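Local atomic coordinates of beta-1,4-mannanase (Caldicellulosiruptor saccharolyticus, PDB entry 1PMH), a protein that binds mannan chains through a family 27 carbohydrate-binding module, probably keeping the attached beta-1,4-mannanase, which cleaves mannan backbones, close to its substrate. Residues P42-A47 with L175-I180; S84-M89 with V139-F144; A104-I109 with S118-T123. All coordinates share one frame; numbering follows the deposited sequence. Where two conformers were deposited one is given.

Contact 1. Residues P42-A47 with L175-I180; sequences PGNKYA and LDNVRI. With CA (calcium ion), chain C.
Asn44 and Asp176 approach a calcium ion from opposite directions, their amide and carboxylate planes turned 52° apart, and the tight part of the contact is this shared coordination shell. Asp176 grips the metal with both carboxylate oxygens, each of OD1 and OD2 2.5 Å from the calcium. From the loop come Asn44 OD1, 2.4 Å from the ion, and the backbone O of Tyr46, at 2.3 Å. With CG anti to its backbone N (chi1 -172°), Asn44 reaches inward far enough for its amide to do two jobs: OD1 takes the metal, while ND2 gives a hydrogen bond to Asp176 OD2 (3.0 Å). OD2 lies in the amide plane of Asn44, while ND2 comes to it from above the carboxylate plane. The CB of Ala47 packs 3.7 Å from Leu175 O. The contact thins at Asn177, which covers little of the loop, its OD1 receiving a bond from the metal-bound water and its ND2 held by Glu88. The Tyr46 ring turns from the strand, and Pro42, Gly43 and Lys45 lie exposed. Asp10 O and Glu12 OE2 complete the site. Consistent with a structural role, the calcium ties loop to strand and reconciles oxygens that would otherwise probably repel one another, such as Asn44 OD1 and Asp176 OD2.

Contact 2. Residues S84-M89 with V139-F144; sequences SVEFEM and VIHKAF
His141 lies between two glutamates of the neighbouring strand and engages each differently. Its NE2 donates a nearly straight hydrogen bond (171°) to Glu86 OE2 at 2.8 Å, reaching the oxygen on its anti side and somewhat out of the carboxylate plane. Over one ring face sits Glu88 CG, 3.8 Å from the centroid, a CH-pi contact made by the methylene rather than the acid. On the other face of the sheet Phe87 runs alongside Lys142, its CE2 3.8 Å from Lys142 CB, and its CE1 meets Ile140 CG2. The Phe87 and Phe144 rings approach obliquely, planes 44° apart, with their CE2 atoms 3.8 Å from each other.

Behind these side chains stands a regular antiparallel pairing of strands 84-92 and 135-145: Val85, Phe87 and Met89 (selenomethionine) form hydrogen-bonded pairs with Phe144, Lys142 and Ile140, whereas Glu86 and Glu88 face Ala143 and His141 in non-hydrogen-bonded pairs. Further out, strand 172-181 orients both acids, Arg181 and Arg179 forming salt bridges to Glu86 and Asn177 bonding Glu88. Val178 of that strand extends the apolar face beside Phe87, and Tyr105 of the facing sheet covers it within the jellyroll sandwich. Glu86 thus serves two arginines and a histidine, a charge network that is likely to keep its carboxylate ionised.

Contact 3. Residues A104-I109 with S118-T123; sequences AYKVVI and SEFNIT. Unlike the reference sequence in segment 104-109: Ala104 (reference Pro). With BMA (beta-D-mannopyranose), chain B; BMA (beta-D-mannopyranose), chain D.
Ser118 lies beside Lys106 in a non-hydrogen-bonded pair, its CB 3.8 Å from Lys106 CG. Beyond that point Lys106 stretches out to the bound mannohexaose. Its NZ donates to O2 of the chain B mannose (2.8 Å) and to O3 and O4 of the chain D mannose, with a weak bond to the chain B O5; Glu115 supplies a salt bridge to the same ammonium, which would probably hold it in place for the sugars.

Glu119 pairs with Tyr105 through two backbone hydrogen bonds, and the two side chains run alongside each other in the same direction. Tyr105 OH donates to the anti lone pair of Glu119 OE2, 2.7 Å away, with ring and carboxylate planes nearly perpendicular (88°). The Tyr105 CG sits between its backbone N and carbonyl carbon (chi1 72°), which leans the ring toward the partner strand, one face over Glu119 N. A phenylalanine in place of Tyr105 would probably leave Glu119 OE2 without this hydroxyl partner and its carboxylate freer to turn.

These strands form a beta hairpin of the jellyroll sandwich, in the sheet that carries the glycan pocket; the Tyr105 face turns inward against Met89, Ile140 and Lys142 of the other sheet, while the Lys106 face meets sugar.

Phe120 continues on the sugar side. Its CD2 rests 3.9 Å from the CB of Ala104, which replaces the proline of the reference sequence, and its CE2 lies 4.1 Å from C2 of the chain D mannose. At Asn121 the chain turns a corner, and Asn121 and Ile122 form a G1 beta bulge. Ile122 then points back inward, CG1 meeting the edge of the Tyr105 ring at CE2 (4.2 Å).

Overall arrangement
Following the chain from the N terminus, the loop 42-47 comes first and meets strand 172-181 near the C terminus, so contact 1 closes the longest loop. Contact 2 lies within it, joining 84-89 to 139-144, and contact 3, the hairpin of 104-109 and 118-123, is nested inside contact 2; none cross. Contacts 1 and 2 share one sheet, where strands 172-181 and 84-92 are neighbours and Asp176 N probably hydrogen-bonds Glu88 O. Contact 3 belongs to the facing sheet and meets contact 2 across the sandwich core, Phe87 against Tyr105. Contacts 1 and 3, centres about 19 Å apart, do not touch, separating calcium from sugar.

Contact 1. Residues P42-A47 with L175-I180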
loop_
_atom_site.group_PDB
_atom_site.type_symbol
_atom_site.label_atom_id
_atom_site.label_comp_id
_atom_site.label_asym_id
_atom_site.label_seq_id
_atom_site.Cartn_x
_atom_site.Cartn_y
_atom_site.Cartn_z
ATOM N N PRO A 42 12.866 -0.759 16.451
ATOM C CA PRO A 42 12.987 -2.072 17.107
ATOM C C PRO A 42 12.062 -3.101 16.466
ATOM O O PRO A 42 10.859 -2.905 16.324
ATOM C CB PRO A 42 12.680 -1.747 18.574
ATOM C CG PRO A 42 13.126 -0.337 18.680
ATOM C CD PRO A 42 12.688 0.335 17.419
ATOM N N GLY A 43 12.659 -4.206 16.033
ATOM C CA GLY A 43 11.924 -5.308 15.457
ATOM C C GLY A 43 11.353 -5.027 14.083
ATOM O O GLY A 43 10.568 -5.818 13.604
ATOM N N ASN A 44 11.758 -3.948 13.423
ATOM C CA ASN A 44 11.169 -3.591 12.139
ATOM C C ASN A 44 12.177 -2.774 11.350
ATOM O O ASN A 44 12.258 -1.562 11.450
ATOM C CB ASN A 44 9.907 -2.797 12.340
ATOM C CG ASN A 44 9.185 -2.585 11.019
ATOM O OD1 ASN A 44 9.735 -2.886 9.952
ATOM N ND2 ASN A 44 8.008 -2.005 11.062
ATOM N N LYS A 45 12.998 -3.500 10.601
ATOM C CA LYS A 45 14.156 -2.906 9.934
ATOM C C LYS A 45 13.875 -2.308 8.548
ATOM O O LYS A 45 14.501 -1.311 8.162
ATOM C CB LYS A 45 15.257 -3.943 9.757
ATOM C CG LYS A 45 16.568 -3.448 9.180
ATOM C CD LYS A 45 17.586 -4.535 9.435
ATOM C CE LYS A 45 18.961 -4.220 8.970
ATOM N NZ LYS A 45 19.924 -5.182 9.633
ATOM N N TYR A 46 12.912 -2.895 7.834
ATOM C CA TYR A 46 12.690 -2.558 6.438
ATOM C C TYR A 46 11.255 -2.170 6.140
ATOM O O TYR A 46 10.322 -2.698 6.729
ATOM C CB TYR A 46 13.031 -3.749 5.523
ATOM C CG TYR A 46 14.474 -4.248 5.583
ATOM C CD1 TYR A 46 15.492 -3.600 4.892
ATOM C CD2 TYR A 46 14.798 -5.372 6.326
ATOM C CE1 TYR A 46 16.825 -4.067 4.950
ATOM C CE2 TYR A 46 16.107 -5.865 6.374
ATOM C CZ TYR A 46 17.090 -5.205 5.688
ATOM O OH TYR A 46 18.383 -5.669 5.716
ATOM N N ALA A 47 11.065 -1.329 5.131
ATOM C CA ALA A 47 9.763 -0.948 4.613
ATOM C C ALA A 47 9.877 -0.765 3.120
ATOM O O ALA A 47 10.964 -0.583 2.589
ATOM C CB ALA A 47 9.265 0.308 5.289
ATOM N N LEU A 175 5.052 1.741 2.558
ATOM C CA LEU A 175 4.143 0.695 2.980
ATOM C C LEU A 175 4.894 -0.292 3.846
ATOM O O LEU A 175 6.060 -0.613 3.607
ATOM C CB LEU A 175 3.538 -0.063 1.823
ATOM C CG LEU A 175 2.545 0.651 0.984
ATOM C CD1 LEU A 175 2.150 -0.237 -0.197
ATOM C CD2 LEU A 175 1.296 1.014 1.778
ATOM N N ASP A 176 4.214 -0.821 4.850
ATOM C CA ASP A 176 4.800 -1.900 5.657
ATOM C C ASP A 176 3.661 -2.744 6.210
ATOM O O ASP A 176 2.497 -2.338 6.262
ATOM C CB ASP A 176 5.677 -1.346 6.786
ATOM C CG ASP A 176 6.773 -2.279 7.273
ATOM O OD1 ASP A 176 6.863 -3.423 6.801
ATOM O OD2 ASP A 176 7.551 -1.881 8.142
ATOM N N ASN A 177 4.057 -3.925 6.685
ATOM C CA ASN A 177 3.126 -4.793 7.414
ATOM C C ASN A 177 1.820 -4.988 6.660
ATOM O O ASN A 177 0.718 -4.862 7.215
ATOM C CB ASN A 177 2.918 -4.266 8.819
ATOM C CG ASN A 177 4.196 -4.331 9.626
ATOM O OD1 ASN A 177 5.033 -5.209 9.413
ATOM N ND2 ASN A 177 4.369 -3.423 10.550
ATOM N N VAL A 178 1.982 -5.355 5.392
ATOM C CA VAL A 178 0.806 -5.722 4.595
ATOM C C VAL A 178 0.515 -7.173 4.929
ATOM O O VAL A 178 1.355 -8.020 4.720
ATOM C CB VAL A 178 1.106 -5.519 3.106
ATOM C CG1 VAL A 178 -0.068 -6.038 2.274
ATOM C CG2 VAL A 178 1.422 -4.032 2.816
ATOM N N ARG A 179 -0.676 -7.439 5.455
ATOM C CA ARG A 179 -1.019 -8.762 5.937
ATOM C C ARG A 179 -2.365 -9.194 5.383
ATOM O O ARG A 179 -3.339 -8.426 5.379
ATOM C CB ARG A 179 -1.076 -8.813 7.472
ATOM C CG ARG A 179 0.269 -8.491 8.103
ATOM C CD ARG A 179 0.317 -8.846 9.548
ATOM N NE ARG A 179 -0.461 -7.852 10.268
ATOM C CZ ARG A 179 -0.684 -7.945 11.577
ATOM N NH1 ARG A 179 -0.297 -9.015 12.252
ATOM N NH2 ARG A 179 -1.363 -6.979 12.180
ATOM N N ILE A 180 -2.452 -10.450 4.929
ATOM C CA ILE A 180 -3.711 -11.095 4.548
ATOM C C ILE A 180 -4.013 -12.029 5.709
ATOM O O ILE A 180 -3.229 -12.940 6.003
ATOM C CB ILE A 180 -3.560 -11.801 3.194
ATOM C CG1 ILE A 180 -3.083 -10.833 2.091
ATOM C CG2 ILE A 180 -4.851 -12.586 2.876
ATOM C CD1 ILE A 180 -2.717 -11.614 0.825
HETATM CA CA CA C . 8.959 -4.004 8.013
HETATM O O HOH W 1 7.706 -5.098 9.633
#

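Contact 2. Residues S84-M89 with V139-F144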
loop_
_atom_site.group_PDB
_atom_site.type_symbol
_atom_site.label_atom_id
_atom_site.label_comp_id
_atom_site.label_asym_id
_atom_site.label_seq_id
_atom_site.Cartn_x
_atom_site.Cartn_y
_atom_site.Cartn_z
ATOM N N SER A 84 -9.548 -10.348 6.046
ATOM C CA SER A 84 -9.139 -8.965 5.937
ATOM C C SER A 84 -7.776 -8.836 5.278
ATOM O O SER A 84 -6.967 -9.757 5.300
ATOM C CB SER A 84 -9.124 -8.267 7.317
ATOM O OG SER A 84 -8.150 -8.789 8.186
ATOM N N VAL A 85 -7.535 -7.656 4.737
ATOM C CA VAL A 85 -6.195 -7.189 4.314
ATOM C C VAL A 85 -5.885 -5.937 5.120
ATOM O O VAL A 85 -6.658 -5.000 5.106
ATOM C CB VAL A 85 -6.136 -6.893 2.800
ATOM C CG1 VAL A 85 -4.758 -6.313 2.458
ATOM C CG2 VAL A 85 -6.390 -8.207 2.024
ATOM N N GLU A 86 -4.770 -5.977 5.822
ATOM C CA GLU A 86 -4.326 -4.919 6.694
ATOM C C GLU A 86 -3.027 -4.330 6.169
ATOM O O GLU A 86 -2.242 -5.026 5.511
ATOM C CB GLU A 86 -4.072 -5.504 8.087
ATOM C CG GLU A 86 -3.793 -4.473 9.156
ATOM C CD GLU A 86 -3.800 -5.102 10.521
ATOM O OE1 GLU A 86 -4.641 -6.026 10.729
ATOM O OE2 GLU A 86 -3.036 -4.612 11.389
ATOM N N PHE A 87 -2.758 -3.063 6.422
ATOM C CA PHE A 87 -1.526 -2.418 5.978
ATOM C C PHE A 87 -1.258 -1.192 6.824
ATOM O O PHE A 87 -2.174 -0.646 7.462
ATOM C CB PHE A 87 -1.633 -2.030 4.499
ATOM C CG PHE A 87 -2.658 -0.963 4.266
ATOM C CD1 PHE A 87 -2.298 0.385 4.365
ATOM C CD2 PHE A 87 -3.990 -1.289 4.094
ATOM C CE1 PHE A 87 -3.247 1.362 4.321
ATOM C CE2 PHE A 87 -4.955 -0.269 4.030
ATOM C CZ PHE A 87 -4.570 1.036 4.125
ATOM N N GLU A 88 0.003 -0.742 6.780
ATOM C CA GLU A 88 0.412 0.536 7.335
ATOM C C GLU A 88 1.059 1.335 6.211
ATOM O O GLU A 88 1.890 0.828 5.470
ATOM C CB GLU A 88 1.425 0.340 8.485
ATOM C CG GLU A 88 0.868 -0.431 9.675
ATOM C CD GLU A 88 1.857 -0.625 10.814
ATOM O OE1 GLU A 88 2.226 0.392 11.403
ATOM O OE2 GLU A 88 2.179 -1.788 11.160
HETATM N N MSE A 89 0.712 2.610 6.178
HETATM C CA MSE A 89 1.207 3.553 5.181
HETATM C C MSE A 89 1.758 4.761 5.894
HETATM O O MSE A 89 1.140 5.250 6.838
HETATM C CB MSE A 89 0.034 3.903 4.290
HETATM C CG MSE A 89 0.336 4.839 3.208
HETATM SE SE MSE A 89 -1.291 5.347 2.245
HETATM C CE MSE A 89 -1.866 3.822 1.816
ATOM N N VAL A 139 0.576 8.509 9.496
ATOM C CA VAL A 139 0.468 7.066 9.450
ATOM C C VAL A 139 -0.981 6.656 9.347
ATOM O O VAL A 139 -1.839 7.048 10.145
ATOM C CB VAL A 139 1.087 6.474 10.703
ATOM C CG1 VAL A 139 0.962 4.945 10.698
ATOM C CG2 VAL A 139 2.559 6.915 10.836
ATOM N N ILE A 140 -1.261 5.849 8.335
ATOM C CA ILE A 140 -2.575 5.265 8.049
ATOM C C ILE A 140 -2.436 3.781 8.267
ATOM O O ILE A 140 -1.615 3.126 7.654
ATOM C CB ILE A 140 -3.020 5.590 6.633
ATOM C CG1 ILE A 140 -3.216 7.102 6.542
ATOM C CG2 ILE A 140 -4.316 4.851 6.270
ATOM C CD1 ILE A 140 -3.455 7.618 5.192
ATOM N N HIS A 141 -3.251 3.269 9.165
ATOM C CA HIS A 141 -3.238 1.856 9.518
ATOM C C HIS A 141 -4.672 1.380 9.456
ATOM O O HIS A 141 -5.502 1.778 10.284
ATOM C CB HIS A 141 -2.671 1.679 10.925
ATOM C CG HIS A 141 -2.524 0.263 11.363
ATOM N ND1 HIS A 141 -2.111 -0.075 12.634
ATOM C CD2 HIS A 141 -2.648 -0.901 10.691
ATOM C CE1 HIS A 141 -1.880 -1.376 12.664
ATOM N NE2 HIS A 141 -2.389 -1.920 11.579
ATOM N N LYS A 142 -4.993 0.521 8.482
ATOM C CA LYS A 142 -6.378 0.093 8.251
ATOM C C LYS A 142 -6.381 -1.381 7.927
ATOM O O LYS A 142 -5.383 -1.913 7.474
ATOM C CB LYS A 142 -7.017 0.801 7.035
ATOM C CG LYS A 142 -7.127 2.293 7.109
ATOM C CD LYS A 142 -8.257 2.723 7.982
ATOM C CE LYS A 142 -8.583 4.203 7.837
ATOM N NZ LYS A 142 -9.221 4.726 9.092
ATOM N N ALA A 143 -7.555 -1.970 8.111
ATOM C CA ALA A 143 -7.882 -3.284 7.589
ATOM C C ALA A 143 -9.185 -3.201 6.840
ATOM O O ALA A 143 -10.135 -2.645 7.355
ATOM C CB ALA A 143 -7.969 -4.319 8.699
ATOM N N PHE A 144 -9.229 -3.793 5.660
ATOM C CA PHE A 144 -10.435 -3.869 4.861
ATOM C C PHE A 144 -10.905 -5.301 4.748
ATOM O O PHE A 144 -10.071 -6.209 4.664
ATOM C CB PHE A 144 -10.212 -3.291 3.465
ATOM C CG PHE A 144 -9.836 -1.855 3.436
ATOM C CD1 PHE A 144 -10.580 -0.928 4.098
ATOM C CD2 PHE A 144 -8.766 -1.403 2.690
ATOM C CE1 PHE A 144 -10.205 0.406 4.078
ATOM C CE2 PHE A 144 -8.452 -0.086 2.606
ATOM C CZ PHE A 144 -9.134 0.823 3.323
#

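Contact 3. Residues A104-I109 with S118-T123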
loop_
_atom_site.group_PDB
_atom_site.type_symbol
_atom_site.label_atom_id
_atom_site.label_comp_id
_atom_site.label_asym_id
_atom_site.label_seq_id
_atom_site.Cartn_x
_atom_site.Cartn_y
_atom_site.Cartn_z
ATOM N N ALA A 104 -5.710 9.867 -2.980
ATOM C CA ALA A 104 -6.596 8.740 -2.736
ATOM C C ALA A 104 -5.793 7.455 -2.839
ATOM O O ALA A 104 -4.772 7.392 -3.524
ATOM C CB ALA A 104 -7.716 8.751 -3.768
ATOM N N TYR A 105 -6.266 6.414 -2.199
ATOM C CA TYR A 105 -5.723 5.093 -2.384
ATOM C C TYR A 105 -6.843 4.073 -2.382
ATOM O O TYR A 105 -7.939 4.279 -1.840
ATOM C CB TYR A 105 -4.609 4.739 -1.391
ATOM C CG TYR A 105 -5.145 4.505 -0.008
ATOM C CD1 TYR A 105 -5.559 3.255 0.369
ATOM C CD2 TYR A 105 -5.275 5.522 0.919
ATOM C CE1 TYR A 105 -6.110 3.013 1.628
ATOM C CE2 TYR A 105 -5.796 5.311 2.177
ATOM C CZ TYR A 105 -6.276 4.062 2.511
ATOM O OH TYR A 105 -6.813 3.784 3.741
ATOM N N LYS A 106 -6.551 2.945 -3.014
ATOM C CA LYS A 106 -7.425 1.775 -3.034
ATOM C C LYS A 106 -6.588 0.534 -2.781
ATOM O O LYS A 106 -5.447 0.465 -3.197
ATOM C CB LYS A 106 -8.170 1.628 -4.348
ATOM C CG LYS A 106 -8.930 2.844 -4.811
ATOM C CD LYS A 106 -9.839 2.572 -5.991
ATOM C CE LYS A 106 -10.759 3.748 -6.316
ATOM N NZ LYS A 106 -11.658 3.392 -7.464
ATOM N N VAL A 107 -7.229 -0.444 -2.142
ATOM C CA VAL A 107 -6.657 -1.760 -1.929
ATOM C C VAL A 107 -7.569 -2.751 -2.648
ATOM O O VAL A 107 -8.789 -2.744 -2.404
ATOM C CB VAL A 107 -6.547 -2.077 -0.440
ATOM C CG1 VAL A 107 -5.997 -3.473 -0.236
ATOM C CG2 VAL A 107 -5.658 -1.059 0.263
ATOM N N VAL A 108 -6.981 -3.551 -3.523
ATOM C CA VAL A 108 -7.705 -4.341 -4.502
ATOM C C VAL A 108 -7.134 -5.745 -4.559
ATOM O O VAL A 108 -5.922 -5.935 -4.537
ATOM C CB VAL A 108 -7.543 -3.677 -5.877
ATOM C CG1 VAL A 108 -8.070 -4.471 -7.026
ATOM C CG2 VAL A 108 -8.177 -2.290 -5.873
ATOM N N ILE A 109 -8.030 -6.729 -4.699
ATOM C CA ILE A 109 -7.645 -8.044 -5.210
ATOM C C ILE A 109 -7.968 -8.067 -6.677
ATOM O O ILE A 109 -9.137 -7.928 -7.061
ATOM C CB ILE A 109 -8.312 -9.213 -4.456
ATOM C CG1 ILE A 109 -7.932 -9.199 -2.969
ATOM C CG2 ILE A 109 -7.940 -10.534 -5.121
ATOM C CD1 ILE A 109 -8.728 -10.226 -2.132
ATOM N N SER A 118 -11.058 1.841 0.159
ATOM C CA SER A 118 -10.441 3.029 -0.381
ATOM C C SER A 118 -10.653 4.191 0.543
ATOM O O SER A 118 -11.581 4.180 1.355
ATOM C CB SER A 118 -11.044 3.347 -1.746
ATOM O OG SER A 118 -12.435 3.528 -1.655
ATOM N N GLU A 119 -9.799 5.202 0.363
ATOM C CA GLU A 119 -10.011 6.497 0.966
ATOM C C GLU A 119 -9.607 7.583 -0.010
ATOM O O GLU A 119 -8.699 7.410 -0.814
ATOM C CB GLU A 119 -9.234 6.711 2.243
ATOM C CG GLU A 119 -9.578 5.757 3.373
ATOM C CD GLU A 119 -8.977 6.281 4.671
ATOM O OE1 GLU A 119 -9.663 7.122 5.334
ATOM O OE2 GLU A 119 -7.826 5.892 5.014
ATOM N N PHE A 120 -10.352 8.670 0.066
ATOM C CA PHE A 120 -10.146 9.832 -0.770
ATOM C C PHE A 120 -9.694 11.021 0.058
ATOM O O PHE A 120 -9.967 11.105 1.237
ATOM C CB PHE A 120 -11.459 10.192 -1.502
ATOM C CG PHE A 120 -11.906 9.112 -2.424
ATOM C CD1 PHE A 120 -12.632 8.012 -1.962
ATOM C CD2 PHE A 120 -11.637 9.210 -3.761
ATOM C CE1 PHE A 120 -12.996 7.031 -2.853
ATOM C CE2 PHE A 120 -12.022 8.240 -4.639
ATOM C CZ PHE A 120 -12.664 7.121 -4.191
ATOM N N ASN A 121 -9.010 11.944 -0.611
ATOM C CA ASN A 121 -8.637 13.229 -0.022
ATOM C C ASN A 121 -7.816 13.099 1.245
ATOM O O ASN A 121 -8.057 13.815 2.228
ATOM C CB ASN A 121 -9.879 14.086 0.202
ATOM C CG ASN A 121 -10.608 14.343 -1.081
ATOM O OD1 ASN A 121 -11.717 13.878 -1.255
ATOM N ND2 ASN A 121 -9.929 14.990 -2.025
ATOM N N ILE A 122 -6.885 12.168 1.220
ATOM C CA ILE A 122 -5.940 12.043 2.322
ATOM C C ILE A 122 -4.986 13.238 2.298
ATOM O O ILE A 122 -4.367 13.558 1.273
ATOM C CB ILE A 122 -5.108 10.738 2.182
ATOM C CG1 ILE A 122 -6.016 9.517 2.242
ATOM C CG2 ILE A 122 -4.006 10.640 3.217
ATOM C CD1 ILE A 122 -6.761 9.319 3.548
ATOM N N THR A 123 -4.870 13.861 3.468
ATOM C CA THR A 123 -3.908 14.923 3.702
ATOM C C THR A 123 -3.105 14.615 4.969
ATOM O O THR A 123 -3.325 13.591 5.600
ATOM C CB THR A 123 -4.608 16.279 3.851
ATOM O OG1 THR A 123 -5.450 16.228 5.007
ATOM C CG2 THR A 123 -5.511 16.575 2.654
HETATM C C1 BMA B . -11.171 4.645 -10.680
HETATM C C2 BMA B . -9.841 3.958 -10.634
HETATM C C3 BMA B . -9.824 2.920 -11.751
HETATM C C4 BMA B . -11.058 2.008 -11.632
HETATM C C5 BMA B . -12.334 2.813 -11.506
HETATM C C6 BMA B . -13.500 1.881 -11.228
HETATM O O2 BMA B . -9.682 3.321 -9.386
HETATM O O3 BMA B . -8.569 2.228 -11.713
HETATM O O4 BMA B . -11.237 1.316 -12.836
HETATM O O5 BMA B . -12.239 3.733 -10.452
HETATM O O6 BMA B . -14.666 2.620 -11.327
HETATM C C1 BMA D . -13.001 9.109 -9.000
HETATM C C2 BMA D . -13.719 7.953 -8.345
HETATM C C3 BMA D . -12.810 6.734 -8.407
HETATM C C4 BMA D . -12.239 6.557 -9.780
HETATM C C5 BMA D . -11.581 7.832 -10.327
HETATM C C6 BMA D . -11.054 7.731 -11.735
HETATM O O2 BMA D . -14.900 7.669 -9.072
HETATM O O3 BMA D . -13.449 5.566 -7.902
HETATM O O4 BMA D . -11.247 5.568 -9.633
HETATM O O5 BMA D . -12.535 8.882 -10.294
HETATM O O6 BMA D . -12.057 7.286 -12.621
#